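Local coordinates for protein disulfide isomerase (Pseudomonas aeruginosa, PDB 4N30) that probably catalyses thiol-disulfide exchange in the cell envelope as a DsbA-type member of the thioredoxin family, helping to introduce disulfide bonds into proteins, at residues A54-L64 with P84-L95; P43-D51 with G116-A124. One frame throughout, in Å; residues are numbered along the deposited sequence. Where two conformers were deposited one is given.

Interaction 1 of 2, residues A54-L64 with P84-L95; sequences ARWTINEYADL and PDVNLVWRHLPL
R91 lays its CB over one face of the Y61 ring, 3.6 Å from the ring centroid, a CH-pi contact between neighbours in register. The arginine chain then bends at chi2 and chi3 (-56° and -72°), which brings its guanidinium back along N59. NH1 donates to N59 OD1 at 3.0 Å; the oxygen lies in the guanidinium plane, but the donor stands 66° above the amide plane. Earlier on the same face, T57 CG2 meets V89 CG2 at 3.7 Å, and T57 OG1 lies 2.7 Å from N87 OD1.

The face bearing W56, I58, E60, V86, L88 and W90 is more apolar. I58 CD1 packs on V86 CG1, and the small A62 lets its CB settle over the six-membered ring of W90, 3.6 Å from the centroid. L64 CG adds a contact at W90 CZ2.

Between the two faces runs a regular parallel ladder, from W56 N to D85 O through to L93 N to A62 O. Helix 67-81 connects the two strands, making a beta-alpha-beta unit of the thioredoxin fold. Further out, D171 forms a salt bridge with R91 NE, and V187 O accepts from N59 ND2.

E60 OE2 bonds T73 OG1, whereas OE1 is buried without a partner, so the acid is gripped at one oxygen only, in a largely apolar face. A62, two residues on, touches the probable CxxC motif, C66 and C69.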
loop_
_atom_site.group_PDB
_atom_site.type_symbol
_atom_site.label_atom_id
_atom_site.label_comp_id
_atom_site.label_asym_id
_atom_site.label_seq_id
_atom_site.Cartn_x
_atom_site.Cartn_y
_atom_site.Cartn_z
ATOM N N ALA A 54 3.727 -3.407 -16.014
ATOM C CA ALA A 54 4.483 -4.538 -15.477
ATOM C C ALA A 54 3.655 -5.839 -15.547
ATOM O O ALA A 54 2.457 -5.901 -15.265
ATOM C CB ALA A 54 4.949 -4.255 -14.039
ATOM N N ARG A 55 4.427 -6.870 -15.909
ATOM C CA ARG A 55 3.861 -8.213 -15.944
ATOM C C ARG A 55 3.325 -8.690 -14.530
ATOM O O ARG A 55 2.239 -9.286 -14.502
ATOM C CB ARG A 55 4.883 -9.225 -16.460
ATOM C CG ARG A 55 4.398 -10.645 -16.268
ATOM C CD ARG A 55 3.887 -11.344 -17.418
ATOM N NE ARG A 55 3.675 -12.765 -17.065
ATOM C CZ ARG A 55 4.286 -13.841 -17.575
ATOM N NH1 ARG A 55 5.305 -13.714 -18.432
ATOM N NH2 ARG A 55 3.861 -15.052 -17.186
ATOM N N TRP A 56 4.087 -8.460 -13.446
ATOM C CA TRP A 56 3.610 -8.972 -12.136
ATOM C C TRP A 56 3.364 -7.763 -11.287
ATOM O O TRP A 56 4.091 -6.746 -11.341
ATOM C CB TRP A 56 4.716 -9.798 -11.485
ATOM C CG TRP A 56 4.894 -11.096 -12.243
ATOM C CD1 TRP A 56 4.113 -12.194 -12.226
ATOM C CD2 TRP A 56 5.956 -11.345 -13.178
ATOM N NE1 TRP A 56 4.633 -13.192 -13.097
ATOM C CE2 TRP A 56 5.757 -12.701 -13.686
ATOM C CE3 TRP A 56 7.083 -10.629 -13.613
ATOM C CZ2 TRP A 56 6.612 -13.285 -14.630
ATOM C CZ3 TRP A 56 7.995 -11.279 -14.513
ATOM C CH2 TRP A 56 7.730 -12.573 -15.002
ATOM N N THR A 57 2.338 -7.857 -10.454
ATOM C CA THR A 57 2.003 -6.771 -9.496
ATOM C C THR A 57 2.093 -7.368 -8.084
ATOM O O THR A 57 1.422 -8.384 -7.787
ATOM C CB THR A 57 0.606 -6.357 -9.683
ATOM O OG1 THR A 57 0.514 -5.599 -10.915
ATOM C CG2 THR A 57 0.084 -5.360 -8.528
ATOM N N ILE A 58 2.893 -6.728 -7.240
ATOM C CA ILE A 58 2.922 -7.030 -5.786
ATOM C C ILE A 58 1.888 -6.165 -5.087
ATOM O O ILE A 58 2.067 -4.896 -5.092
ATOM C CB ILE A 58 4.277 -6.761 -5.178
ATOM C CG1 ILE A 58 5.390 -7.640 -5.814
ATOM C CG2 ILE A 58 4.234 -6.947 -3.660
ATOM C CD1 ILE A 58 6.834 -7.295 -5.435
ATOM N N ASN A 59 0.769 -6.726 -4.638
ATOM C CA ASN A 59 -0.200 -6.032 -3.798
ATOM C C ASN A 59 0.231 -6.106 -2.364
ATOM O O ASN A 59 0.351 -7.229 -1.836
ATOM C CB ASN A 59 -1.600 -6.669 -3.940
ATOM C CG ASN A 59 -2.150 -6.470 -5.311
ATOM O OD1 ASN A 59 -2.742 -5.429 -5.603
ATOM N ND2 ASN A 59 -1.931 -7.457 -6.187
ATOM N N GLU A 60 0.607 -4.974 -1.789
ATOM C CA GLU A 60 1.160 -4.962 -0.420
ATOM C C GLU A 60 0.063 -4.487 0.525
ATOM O O GLU A 60 -0.295 -3.300 0.513
ATOM C CB GLU A 60 2.396 -4.001 -0.340
ATOM C CG GLU A 60 2.932 -3.867 1.081
ATOM C CD GLU A 60 3.890 -2.728 1.300
ATOM O OE1 GLU A 60 4.149 -1.950 0.453
ATOM O OE2 GLU A 60 4.306 -2.628 2.501
ATOM N N TYR A 61 -0.543 -5.392 1.250
ATOM C CA TYR A 61 -1.528 -5.057 2.261
ATOM C C TYR A 61 -0.801 -4.538 3.468
ATOM O O TYR A 61 0.012 -5.251 4.104
ATOM C CB TYR A 61 -2.386 -6.282 2.641
ATOM C CG TYR A 61 -3.352 -6.627 1.536
ATOM C CD1 TYR A 61 -4.665 -6.169 1.584
ATOM C CD2 TYR A 61 -2.954 -7.415 0.430
ATOM C CE1 TYR A 61 -5.572 -6.413 0.548
ATOM C CE2 TYR A 61 -3.864 -7.679 -0.624
ATOM C CZ TYR A 61 -5.147 -7.200 -0.482
ATOM O OH TYR A 61 -6.056 -7.401 -1.533
ATOM N N ALA A 62 -1.065 -3.295 3.839
ATOM C CA ALA A 62 -0.207 -2.578 4.778
ATOM C C ALA A 62 -0.940 -1.553 5.613
ATOM O O ALA A 62 -2.073 -1.130 5.309
ATOM C CB ALA A 62 0.935 -1.906 4.027
ATOM N N ASP A 63 -0.292 -1.222 6.728
ATOM C CA ASP A 63 -0.885 -0.393 7.825
ATOM C C ASP A 63 0.207 0.624 8.208
ATOM O O ASP A 63 1.379 0.258 8.411
ATOM C CB ASP A 63 -1.159 -1.416 8.969
ATOM C CG ASP A 63 -1.439 -0.788 10.325
ATOM O OD1 ASP A 63 -1.250 0.384 10.572
ATOM O OD2 ASP A 63 -1.915 -1.617 11.199
ATOM N N LEU A 64 -0.175 1.913 8.195
ATOM C CA LEU A 64 0.790 2.994 8.361
ATOM C C LEU A 64 1.255 3.112 9.836
ATOM O O LEU A 64 2.236 3.864 10.037
ATOM C CB LEU A 64 0.129 4.285 7.861
ATOM C CG LEU A 64 0.151 4.320 6.320
ATOM C CD1 LEU A 64 -0.944 5.274 5.787
ATOM C CD2 LEU A 64 1.527 4.714 5.749
ATOM N N PRO A 84 11.923 -3.838 -13.256
ATOM C CA PRO A 84 10.889 -3.124 -14.024
ATOM C C PRO A 84 9.679 -3.953 -14.441
ATOM O O PRO A 84 8.607 -3.372 -14.621
ATOM C CB PRO A 84 11.662 -2.545 -15.234
ATOM C CG PRO A 84 13.041 -2.427 -14.755
ATOM C CD PRO A 84 13.286 -3.506 -13.740
ATOM N N ASP A 85 9.888 -5.278 -14.483
ATOM C CA ASP A 85 8.807 -6.186 -14.822
ATOM C C ASP A 85 7.745 -6.394 -13.718
ATOM O O ASP A 85 6.693 -7.009 -13.951
ATOM C CB ASP A 85 9.350 -7.553 -15.277
ATOM C CG ASP A 85 10.029 -7.465 -16.634
ATOM O OD1 ASP A 85 9.376 -6.902 -17.546
ATOM O OD2 ASP A 85 11.168 -7.955 -16.733
ATOM N N VAL A 86 8.028 -5.793 -12.546
ATOM C CA VAL A 86 7.154 -5.943 -11.354
ATOM C C VAL A 86 6.765 -4.564 -10.871
ATOM O O VAL A 86 7.648 -3.652 -10.854
ATOM C CB VAL A 86 7.907 -6.700 -10.245
ATOM C CG1 VAL A 86 6.943 -6.988 -9.076
ATOM C CG2 VAL A 86 8.498 -8.009 -10.781
ATOM N N ASN A 87 5.497 -4.379 -10.566
ATOM C CA ASN A 87 5.083 -3.109 -9.936
ATOM C C ASN A 87 4.482 -3.422 -8.591
ATOM O O ASN A 87 4.459 -4.571 -8.137
ATOM C CB ASN A 87 4.191 -2.299 -10.906
ATOM C CG ASN A 87 2.877 -2.947 -11.147
ATOM O OD1 ASN A 87 2.358 -3.745 -10.406
ATOM N ND2 ASN A 87 2.278 -2.550 -12.281
ATOM N N LEU A 88 4.125 -2.354 -7.893
ATOM C CA LEU A 88 3.695 -2.426 -6.479
ATOM C C LEU A 88 2.425 -1.645 -6.314
ATOM O O LEU A 88 2.350 -0.479 -6.795
ATOM C CB LEU A 88 4.842 -1.785 -5.593
ATOM C CG LEU A 88 4.475 -1.526 -4.144
ATOM C CD1 LEU A 88 4.246 -2.843 -3.371
ATOM C CD2 LEU A 88 5.631 -0.835 -3.452
ATOM N N VAL A 89 1.397 -2.237 -5.714
ATOM C CA VAL A 89 0.181 -1.517 -5.392
ATOM C C VAL A 89 -0.086 -1.557 -3.940
ATOM O O VAL A 89 -0.060 -2.681 -3.325
ATOM C CB VAL A 89 -1.035 -2.075 -6.200
ATOM C CG1 VAL A 89 -2.304 -1.388 -5.745
ATOM C CG2 VAL A 89 -0.786 -1.872 -7.715
ATOM N N TRP A 90 -0.208 -0.404 -3.271
ATOM C CA TRP A 90 -0.494 -0.387 -1.847
ATOM C C TRP A 90 -1.945 -0.789 -1.659
ATOM O O TRP A 90 -2.813 -0.124 -2.297
ATOM C CB TRP A 90 -0.293 1.029 -1.314
ATOM C CG TRP A 90 -0.647 1.234 0.156
ATOM C CD1 TRP A 90 -1.887 1.470 0.707
ATOM C CD2 TRP A 90 0.267 1.202 1.282
ATOM N NE1 TRP A 90 -1.789 1.644 2.036
ATOM C CE2 TRP A 90 -0.506 1.509 2.439
ATOM C CE3 TRP A 90 1.661 1.044 1.375
ATOM C CZ2 TRP A 90 0.070 1.610 3.704
ATOM C CZ3 TRP A 90 2.229 1.186 2.638
ATOM C CH2 TRP A 90 1.421 1.463 3.770
ATOM N N ARG A 91 -2.248 -1.708 -0.774
ATOM C CA ARG A 91 -3.616 -2.032 -0.404
ATOM C C ARG A 91 -3.768 -1.781 1.067
ATOM O O ARG A 91 -2.940 -2.140 1.898
ATOM C CB ARG A 91 -3.894 -3.519 -0.723
ATOM C CG ARG A 91 -3.618 -3.946 -2.176
ATOM C CD ARG A 91 -4.356 -3.147 -3.216
ATOM N NE ARG A 91 -5.689 -3.572 -3.097
ATOM C CZ ARG A 91 -6.226 -4.660 -3.678
ATOM N NH1 ARG A 91 -5.512 -5.490 -4.434
ATOM N NH2 ARG A 91 -7.504 -4.941 -3.429
ATOM N N HIS A 92 -4.893 -1.221 1.500
ATOM C CA HIS A 92 -5.086 -0.859 2.903
ATOM C C HIS A 92 -5.470 -1.999 3.737
ATOM O O HIS A 92 -6.542 -2.631 3.502
ATOM C CB HIS A 92 -6.128 0.266 3.007
ATOM C CG HIS A 92 -5.697 1.500 2.375
ATOM N ND1 HIS A 92 -4.761 2.328 2.919
ATOM C CD2 HIS A 92 -6.150 2.109 1.198
ATOM C CE1 HIS A 92 -4.611 3.381 2.096
ATOM N NE2 HIS A 92 -5.424 3.236 1.027
ATOM N N LEU A 93 -4.744 -2.194 4.856
ATOM C CA LEU A 93 -5.210 -3.030 5.907
ATOM C C LEU A 93 -4.710 -2.440 7.219
ATOM O O LEU A 93 -3.941 -3.041 7.934
ATOM C CB LEU A 93 -4.746 -4.461 5.702
ATOM C CG LEU A 93 -5.248 -5.503 6.713
ATOM C CD1 LEU A 93 -6.770 -5.558 6.633
ATOM C CD2 LEU A 93 -4.653 -6.880 6.430
ATOM N N PRO A 94 -5.377 -1.350 7.661
ATOM C CA PRO A 94 -5.096 -0.839 8.990
ATOM C C PRO A 94 -5.583 -1.853 10.004
ATOM O O PRO A 94 -6.752 -2.241 9.980
ATOM C CB PRO A 94 -5.932 0.471 9.054
ATOM C CG PRO A 94 -6.974 0.271 7.975
ATOM C CD PRO A 94 -6.338 -0.531 6.891
ATOM N N LEU A 95 -4.758 -2.263 10.926
ATOM C CA LEU A 95 -5.077 -3.366 11.858
ATOM C C LEU A 95 -5.830 -2.777 13.028
ATOM O O LEU A 95 -5.540 -1.686 13.512
ATOM C CB LEU A 95 -3.812 -4.061 12.365
ATOM C CG LEU A 95 -3.008 -4.762 11.235
ATOM C CD1 LEU A 95 -1.743 -5.332 11.886
ATOM C CD2 LEU A 95 -3.883 -5.825 10.574
HETATM O O HOH W 1 -0.445 -3.317 -13.106
HETATM O O HOH W 2 -3.415 1.511 5.305
#

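Interaction 2 of 2, residues P43-D51 with G116-A124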
loop_
_atom_site.group_PDB
_atom_site.type_symbol
_atom_site.label_atom_id
_atom_site.label_comp_id
_atom_site.label_asym_id
_atom_site.label_seq_id
_atom_site.Cartn_x
_atom_site.Cartn_y
_atom_site.Cartn_z
ATOM N N PRO A 43 -7.819 0.343 -13.499
ATOM C CA PRO A 43 -6.456 0.243 -12.984
ATOM C C PRO A 43 -6.061 1.298 -11.956
ATOM O O PRO A 43 -6.648 2.420 -11.835
ATOM C CB PRO A 43 -5.589 0.392 -14.234
ATOM C CG PRO A 43 -6.393 1.318 -15.101
ATOM C CD PRO A 43 -7.836 0.907 -14.879
ATOM N N ALA A 44 -5.059 0.857 -11.198
ATOM C CA ALA A 44 -4.415 1.648 -10.162
ATOM C C ALA A 44 -3.650 2.814 -10.826
ATOM O O ALA A 44 -3.035 2.696 -11.896
ATOM C CB ALA A 44 -3.459 0.780 -9.335
ATOM N N ASN A 45 -3.699 3.915 -10.123
ATOM C CA ASN A 45 -2.935 5.064 -10.543
ATOM C C ASN A 45 -2.189 5.601 -9.321
ATOM O O ASN A 45 -1.004 5.336 -9.147
ATOM C CB ASN A 45 -3.813 6.075 -11.256
ATOM C CG ASN A 45 -3.057 7.291 -11.684
ATOM O OD1 ASN A 45 -1.931 7.524 -11.294
ATOM N ND2 ASN A 45 -3.660 8.076 -12.577
ATOM N N HIS A 46 -2.884 6.333 -8.440
ATOM C CA HIS A 46 -2.184 6.963 -7.347
ATOM C C HIS A 46 -1.589 5.918 -6.368
ATOM O O HIS A 46 -0.592 6.241 -5.779
ATOM C CB HIS A 46 -3.060 7.939 -6.546
ATOM C CG HIS A 46 -4.298 7.364 -5.967
ATOM N ND1 HIS A 46 -4.430 6.947 -4.659
ATOM C CD2 HIS A 46 -5.567 7.150 -6.560
ATOM C CE1 HIS A 46 -5.724 6.526 -4.445
ATOM N NE2 HIS A 46 -6.415 6.652 -5.616
ATOM N N SER A 47 -2.202 4.732 -6.289
ATOM C CA SER A 47 -1.675 3.699 -5.390
ATOM C C SER A 47 -0.634 2.793 -6.025
ATOM O O SER A 47 -0.197 1.818 -5.347
ATOM C CB SER A 47 -2.879 2.896 -4.831
ATOM O OG SER A 47 -3.559 2.248 -5.895
ATOM N N LEU A 48 -0.231 3.053 -7.252
ATOM C CA LEU A 48 0.696 2.236 -8.084
ATOM C C LEU A 48 2.082 2.821 -8.008
ATOM O O LEU A 48 2.239 4.041 -8.178
ATOM C CB LEU A 48 0.332 2.356 -9.587
ATOM C CG LEU A 48 1.348 1.735 -10.581
ATOM C CD1 LEU A 48 1.481 0.229 -10.418
ATOM C CD2 LEU A 48 0.932 2.079 -11.995
ATOM N N TYR A 49 3.116 1.989 -7.763
ATOM C CA TYR A 49 4.508 2.394 -7.839
ATOM C C TYR A 49 5.149 1.485 -8.839
ATOM O O TYR A 49 5.054 0.252 -8.766
ATOM C CB TYR A 49 5.150 2.236 -6.456
ATOM C CG TYR A 49 6.564 2.698 -6.427
ATOM C CD1 TYR A 49 6.886 4.072 -6.362
ATOM C CD2 TYR A 49 7.607 1.776 -6.547
ATOM C CE1 TYR A 49 8.243 4.456 -6.421
ATOM C CE2 TYR A 49 8.975 2.144 -6.627
ATOM C CZ TYR A 49 9.213 3.513 -6.543
ATOM O OH TYR A 49 10.509 3.963 -6.602
ATOM N N GLY A 50 5.877 2.072 -9.820
ATOM C CA GLY A 50 6.527 1.280 -10.886
ATOM C C GLY A 50 5.789 1.379 -12.188
ATOM O O GLY A 50 4.889 2.205 -12.374
ATOM N N ASP A 51 6.127 0.495 -13.084
ATOM C CA ASP A 51 5.615 0.599 -14.453
ATOM C C ASP A 51 4.190 0.104 -14.517
ATOM O O ASP A 51 3.913 -1.031 -14.085
ATOM C CB ASP A 51 6.536 -0.216 -15.381
ATOM C CG ASP A 51 6.115 -0.177 -16.908
ATOM O OD1 ASP A 51 5.056 0.321 -17.279
ATOM O OD2 ASP A 51 6.871 -0.743 -17.735
ATOM N N GLY A 116 -2.546 15.017 -5.642
ATOM C CA GLY A 116 -1.317 14.988 -6.300
ATOM C C GLY A 116 -0.915 13.671 -6.936
ATOM O O GLY A 116 0.293 13.508 -7.273
ATOM N N GLY A 117 -1.849 12.776 -7.077
ATOM C CA GLY A 117 -1.553 11.553 -7.787
ATOM C C GLY A 117 -0.643 10.591 -7.054
ATOM O O GLY A 117 -0.440 10.639 -5.832
ATOM N N ALA A 118 0.032 9.751 -7.793
ATOM C CA ALA A 118 0.987 8.782 -7.190
ATOM C C ALA A 118 2.091 9.413 -6.511
ATOM O O ALA A 118 2.571 8.915 -5.445
ATOM C CB ALA A 118 1.512 7.831 -8.298
ATOM N N LYS A 119 2.665 10.462 -7.014
ATOM C CA LYS A 119 3.791 11.052 -6.403
ATOM C C LYS A 119 3.407 11.547 -4.985
ATOM O O LYS A 119 4.096 11.275 -3.994
ATOM C CB LYS A 119 4.332 12.251 -7.253
ATOM C CG LYS A 119 5.472 13.059 -6.594
ATOM C CD LYS A 119 6.789 12.298 -6.639
ATOM C CE LYS A 119 7.891 12.912 -5.767
ATOM N NZ LYS A 119 8.627 13.972 -6.516
ATOM N N ALA A 120 2.240 12.186 -4.870
ATOM C CA ALA A 120 1.774 12.645 -3.559
ATOM C C ALA A 120 1.408 11.477 -2.628
ATOM O O ALA A 120 1.671 11.580 -1.425
ATOM C CB ALA A 120 0.576 13.627 -3.685
ATOM N N PHE A 121 0.787 10.470 -3.191
ATOM C CA PHE A 121 0.389 9.329 -2.415
ATOM C C PHE A 121 1.608 8.656 -1.767
ATOM O O PHE A 121 1.641 8.477 -0.526
ATOM C CB PHE A 121 -0.359 8.322 -3.308
ATOM C CG PHE A 121 -0.698 7.027 -2.635
ATOM C CD1 PHE A 121 -1.937 6.919 -2.047
ATOM C CD2 PHE A 121 0.143 5.924 -2.609
ATOM C CE1 PHE A 121 -2.360 5.735 -1.442
ATOM C CE2 PHE A 121 -0.288 4.730 -2.011
ATOM C CZ PHE A 121 -1.523 4.666 -1.398
ATOM N N TRP A 122 2.632 8.374 -2.538
ATOM C CA TRP A 122 3.793 7.700 -1.979
ATOM C C TRP A 122 4.651 8.605 -1.129
ATOM O O TRP A 122 5.187 8.128 -0.141
ATOM C CB TRP A 122 4.602 7.030 -3.119
ATOM C CG TRP A 122 3.872 5.881 -3.696
ATOM C CD1 TRP A 122 3.134 5.861 -4.879
ATOM C CD2 TRP A 122 3.764 4.562 -3.158
ATOM N NE1 TRP A 122 2.544 4.633 -5.078
ATOM C CE2 TRP A 122 2.934 3.786 -4.064
ATOM C CE3 TRP A 122 4.279 3.905 -1.983
ATOM C CZ2 TRP A 122 2.605 2.475 -3.794
ATOM C CZ3 TRP A 122 3.970 2.562 -1.760
ATOM C CH2 TRP A 122 3.116 1.864 -2.670
ATOM N N SER A 123 4.658 9.894 -1.422
ATOM C CA SER A 123 5.312 10.829 -0.537
ATOM C C SER A 123 4.590 10.929 0.791
ATOM O O SER A 123 5.253 11.036 1.835
ATOM C CB SER A 123 5.468 12.221 -1.175
ATOM O OG SER A 123 6.398 12.148 -2.219
ATOM N N ALA A 124 3.273 10.824 0.793
ATOM C CA ALA A 124 2.477 10.939 2.049
ATOM C C ALA A 124 2.738 9.664 2.841
ATOM O O ALA A 124 2.748 9.691 4.099
ATOM C CB ALA A 124 1.012 11.149 1.790
HETATM O O HOH W 3 -0.670 9.828 -10.765
#
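G117 starts the contact with its backbone: its C lies 3.6 Å from H46 CB, and its positive phi suits a residue without a side chain. At A118 the chain carries only a methyl, so the turn N45-L48 can come close. A118 CA makes a CA-H...O contact with H46 O at 3.3 Å, its CB rests near N45 O, and a water joins A118 N to N45 OD1.

One turn on, F121 holds CG anti to its own N (chi1 174°), which turns the ring toward the N45-L48 turn, with S47 CA over one of its faces, 4.0 Å from the centroid. The H46 ring presents its edge to F121 in an offset edge-to-face pair, planes 66° apart.

W122 follows, a wide flat ring suited to a place where both faces are filled: Y49 CB packs over one, 3.5 Å above the plane, and F121 CD2 over the opposite one. The Y49 ring turns its edge to the indole. W122 NE1 donates weakly to L48 O (3.2 Å, bent to 134° at the hydrogen), and S47 O lies at the ring edge, 3.3 Å from CZ2.

Beyond the pair, F121 meets W90 edge-to-face and W122 touches L88 and W90 of strand 86-92. Helix 99-131 thus packs on both strand 86-92 and its edge neighbour 48-49, while Y49 carries the contact on to helix 67-81, where its OH bonds D81.

How the interactions relate
From the N terminus, the chain first lays down 43-51 with edge strand 48-49, then strand 56-62, helix 67-81 and strand 86-92. Interaction 1 closes the loop around helix 67-81, and only afterwards does helix 99-131 return to 43-51, so interaction 1 is nested wholly inside the larger loop that interaction 2 closes. Their centres are about 11 Å apart, and they touch through strand 86-92, the sheet neighbour of both 48-49 and 56-62: Y49 N probably bonds L88 O, and N87 ND2 probably bonds D51 O. Interaction 1 thus builds the parallel middle of the sheet, while interaction 2 joins edge strand 48-49 to helix 99-131.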